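Local coordinates for protein phytanoyl-CoA dioxygenase (Streptomyces malaysiense, PDB 6ZYL) that catalyses the beta-hydroxylation of thioholgamide as a non-heme monooxygenase, probably depending on iron and 2-oxoglutarate, at residues A[85-90]-A[264-269]. Sequence-based numbering, arbitrary orientation.
Sequences WADRIV and ERRPES
Two torsions bring the Asp87 carboxylate to the edge of the Arg266 guanidinium: Asp87 sets CG opposite its backbone N (chi1 166°), sending the carboxylate out from the helix, while Arg266 bends at chi3 (65°) and turns the NE and NH2 edge of its guanidinium to the two oxygens. The two side chains meet at about a right angle, and the result is a worked example of the side-on, bidentate salt bridge, in which each carboxylate oxygen takes its own N-H. Arg266 NE donates to Asp87 OD1 at 2.8 Å, reaching the syn lone pair. Arg266 NH2 reaches Asp87 OD2, also at 2.8 Å and more nearly straight, from the syn side but out of the carboxylate plane. The two flat groups are therefore not coplanar, their planes standing 35° apart. Next along the loop, Pro267 packs its ring alongside, CG 3.9 Å from Asp87 CB, while CD rests against OD1.

The pair ties helix 84-90 to the loop between strand 262-263 and helix 273-295. On the same helix, Trp85 and Ala86 pack on Phe232 of strand 229-237, part of the main sheet of this PhyH-family fold, and Arg266 also touches His91. Replacing Asp87 by an alanine removes both acceptors, and the Arg266 guanidinium would probably be left without its carboxylate mate and able to turn. Because Asp87 is buried while Arg266 is largely exposed, the paired N-H groups satisfy both oxygens of an otherwise costly charge, and the neighbouring positive charge is likely to favour the ionised carboxylate.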
ATOM      1  N   TRP A  85      -2.880  -9.798  11.784  1.00 23.11           N
ATOM      2  CA  TRP A  85      -3.757  -8.653  11.552  1.00 24.10           C
ATOM      3  C   TRP A  85      -3.634  -8.152  10.118  1.00 22.20           C
ATOM      4  O   TRP A  85      -4.635  -7.781   9.495  1.00 23.60           O
ATOM      5  CB  TRP A  85      -3.447  -7.531  12.546  1.00 23.29           C
ATOM      6  CG  TRP A  85      -2.119  -6.866  12.346  1.00 22.97           C
ATOM      7  CD1 TRP A  85      -0.950  -7.169  12.979  1.00 22.30           C
ATOM      8  CD2 TRP A  85      -1.823  -5.780  11.458  1.00 22.90           C
ATOM      9  NE1 TRP A  85       0.055  -6.344  12.539  1.00 22.77           N
ATOM     10  CE2 TRP A  85      -0.454  -5.483  11.603  1.00 22.61           C
ATOM     11  CE3 TRP A  85      -2.583  -5.033  10.551  1.00 26.23           C
ATOM     12  CZ2 TRP A  85       0.172  -4.473  10.878  1.00 23.33           C
ATOM     13  CZ3 TRP A  85      -1.959  -4.031   9.830  1.00 25.26           C
ATOM     14  CH2 TRP A  85      -0.595  -3.758  10.000  1.00 24.82           C
ATOM     15  N   ALA A  86      -2.414  -8.141   9.573  1.00 21.89           N
ATOM     16  CA  ALA A  86      -2.229  -7.730   8.187  1.00 21.25           C
ATOM     17  C   ALA A  86      -2.761  -8.789   7.229  1.00 22.05           C
ATOM     18  O   ALA A  86      -3.401  -8.461   6.223  1.00 23.06           O
ATOM     19  CB  ALA A  86      -0.752  -7.451   7.913  1.00 22.09           C
ATOM     20  N   ASP A  87      -2.504 -10.065   7.524  1.00 22.37           N
ATOM     21  CA  ASP A  87      -3.064 -11.137   6.709  1.00 23.08           C
ATOM     22  C   ASP A  87      -4.580 -11.024   6.627  1.00 25.30           C
ATOM     23  O   ASP A  87      -5.171 -11.234   5.561  1.00 24.00           O
ATOM     24  CB  ASP A  87      -2.659 -12.494   7.283  1.00 25.87           C
ATOM     25  CG  ASP A  87      -3.462 -13.641   6.694  1.00 25.25           C
ATOM     26  OD1 ASP A  87      -3.101 -14.119   5.598  1.00 26.24           O
ATOM     27  OD2 ASP A  87      -4.454 -14.060   7.326  1.00 27.97           O
ATOM     28  N   ARG A  88      -5.228 -10.683   7.743  1.00 25.18           N
ATOM     29  CA  ARG A  88      -6.685 -10.618   7.764  1.00 26.24           C
ATOM     30  C   ARG A  88      -7.205  -9.499   6.870  1.00 23.17           C
ATOM     31  O   ARG A  88      -8.190  -9.684   6.146  1.00 23.47           O
ATOM     32  CB  ARG A  88      -7.176 -10.429   9.199  1.00 31.06           C
ATOM     33  CG  ARG A  88      -8.687 -10.493   9.365  1.00 38.53           C
ATOM     34  CD  ARG A  88      -9.093 -10.372  10.835  1.00 43.56           C
ATOM     35  NE  ARG A  88      -8.769  -9.065  11.402  1.00 38.18           N
ATOM     36  CZ  ARG A  88      -7.820  -8.851  12.308  1.00 43.00           C
ATOM     37  NH1 ARG A  88      -7.091  -9.860  12.769  1.00 37.10           N
ATOM     38  NH2 ARG A  88      -7.602  -7.624  12.761  1.00 35.47           N
ATOM     39  N   ILE A  89      -6.553  -8.335   6.893  1.00 23.09           N
ATOM     40  CA  ILE A  89      -7.071  -7.189   6.152  1.00 23.43           C
ATOM     41  C   ILE A  89      -6.942  -7.414   4.650  1.00 21.49           C
ATOM     42  O   ILE A  89      -7.880  -7.159   3.888  1.00 21.69           O
ATOM     43  CB  ILE A  89      -6.363  -5.895   6.595  1.00 21.65           C
ATOM     44  CG1 ILE A  89      -6.740  -5.569   8.043  1.00 25.65           C
ATOM     45  CG2 ILE A  89      -6.736  -4.747   5.673  1.00 22.32           C
ATOM     46  CD1 ILE A  89      -6.111  -4.307   8.592  1.00 25.25           C
ATOM     47  N   VAL A  90      -5.778  -7.891   4.196  1.00 21.38           N
ATOM     48  CA  VAL A  90      -5.583  -8.040   2.758  1.00 22.43           C
ATOM     49  C   VAL A  90      -6.496  -9.111   2.174  1.00 21.21           C
ATOM     50  O   VAL A  90      -6.681  -9.166   0.952  1.00 22.94           O
ATOM     51  CB  VAL A  90      -4.113  -8.351   2.408  1.00 22.68           C
ATOM     52  CG1 VAL A  90      -3.182  -7.325   3.047  1.00 21.23           C
ATOM     53  CG2 VAL A  90      -3.738  -9.767   2.828  1.00 22.81           C
ATOM     54  N   GLU A 264       3.438 -16.983  -2.721  1.00 26.07           N
ATOM     55  CA  GLU A 264       3.684 -16.863  -1.295  1.00 25.56           C
ATOM     56  C   GLU A 264       2.595 -17.623  -0.538  1.00 26.22           C
ATOM     57  O   GLU A 264       1.672 -18.187  -1.132  1.00 27.86           O
ATOM     58  CB  GLU A 264       3.743 -15.386  -0.896  1.00 22.96           C
ATOM     59  CG  GLU A 264       4.991 -14.677  -1.421  1.00 22.82           C
ATOM     60  CD  GLU A 264       4.878 -13.160  -1.410  1.00 23.91           C
ATOM     61  OE1 GLU A 264       3.778 -12.638  -1.136  1.00 19.93           O
ATOM     62  OE2 GLU A 264       5.898 -12.489  -1.683  1.00 19.68           O
ATOM     63  N   ARG A 265       2.713 -17.651   0.787  1.00 27.17           N
ATOM     64  CA  ARG A 265       1.773 -18.369   1.631  1.00 30.24           C
ATOM     65  C   ARG A 265       1.283 -17.470   2.758  1.00 24.87           C
ATOM     66  O   ARG A 265       2.000 -16.581   3.223  1.00 27.70           O
ATOM     67  CB  ARG A 265       2.407 -19.637   2.237  1.00 32.48           C
ATOM     68  CG  ARG A 265       3.419 -20.333   1.343  1.00 49.56           C
ATOM     69  CD  ARG A 265       3.480 -21.829   1.633  1.00 54.55           C
ATOM     70  NE  ARG A 265       4.258 -22.138   2.831  1.00 66.14           N
ATOM     71  CZ  ARG A 265       5.566 -22.382   2.835  1.00 75.80           C
ATOM     72  NH1 ARG A 265       6.256 -22.352   1.703  1.00 68.12           N
ATOM     73  NH2 ARG A 265       6.185 -22.655   3.977  1.00 61.86           N
ATOM     74  N   ARG A 266       0.055 -17.725   3.203  1.00 25.37           N
ATOM     75  CA  ARG A 266      -0.476 -17.008   4.351  1.00 26.39           C
ATOM     76  C   ARG A 266       0.166 -17.530   5.633  1.00 25.74           C
ATOM     77  O   ARG A 266       0.431 -18.731   5.748  1.00 28.28           O
ATOM     78  CB  ARG A 266      -1.993 -17.173   4.439  1.00 26.44           C
ATOM     79  CG  ARG A 266      -2.751 -16.751   3.202  1.00 27.55           C
ATOM     80  CD  ARG A 266      -4.247 -16.955   3.399  1.00 28.24           C
ATOM     81  NE  ARG A 266      -4.784 -16.089   4.446  1.00 27.46           N
ATOM     82  CZ  ARG A 266      -6.081 -15.912   4.681  1.00 29.79           C
ATOM     83  NH1 ARG A 266      -6.983 -16.545   3.944  1.00 32.27           N
ATOM     84  NH2 ARG A 266      -6.476 -15.102   5.653  1.00 31.72           N
ATOM     85  N   PRO A 267       0.413 -16.668   6.621  1.00 24.38           N
ATOM     86  CA  PRO A 267       0.973 -17.148   7.893  1.00 27.09           C
ATOM     87  C   PRO A 267      -0.060 -17.948   8.676  1.00 33.62           C
ATOM     88  O   PRO A 267      -1.218 -17.543   8.795  1.00 31.22           O
ATOM     89  CB  PRO A 267       1.364 -15.858   8.622  1.00 28.87           C
ATOM     90  CG  PRO A 267       0.386 -14.832   8.092  1.00 27.18           C
ATOM     91  CD  PRO A 267       0.145 -15.215   6.642  1.00 26.66           C
ATOM     92  N   GLU A 268       0.368 -19.094   9.209  1.00 35.46           N
ATOM     93  CA  GLU A 268      -0.525 -19.890  10.043  1.00 41.17           C
ATOM     94  C   GLU A 268      -0.777 -19.217  11.386  1.00 39.11           C
ATOM     95  O   GLU A 268      -1.874 -19.334  11.944  1.00 40.75           O
ATOM     96  CB  GLU A 268       0.056 -21.289  10.253  1.00 44.37           C
ATOM     97  CG  GLU A 268       0.247 -22.082   8.973  1.00 51.73           C
ATOM     98  CD  GLU A 268      -1.069 -22.479   8.331  1.00 50.83           C
ATOM     99  OE1 GLU A 268      -2.032 -22.766   9.073  1.00 60.27           O
ATOM    100  OE2 GLU A 268      -1.139 -22.503   7.085  1.00 58.75           O
ATOM    101  N   SER A 269       0.220 -18.513  11.917  1.00 35.14           N
ATOM    102  CA  SER A 269       0.072 -17.772  13.161  1.00 38.40           C
ATOM    103  C   SER A 269       1.143 -16.693  13.197  1.00 34.00           C
ATOM    104  O   SER A 269       2.114 -16.731  12.438  1.00 37.37           O
ATOM    105  CB  SER A 269       0.181 -18.688  14.384  1.00 34.29           C
ATOM    106  OG  SER A 269       1.393 -19.419  14.371  1.00 41.41           O
TER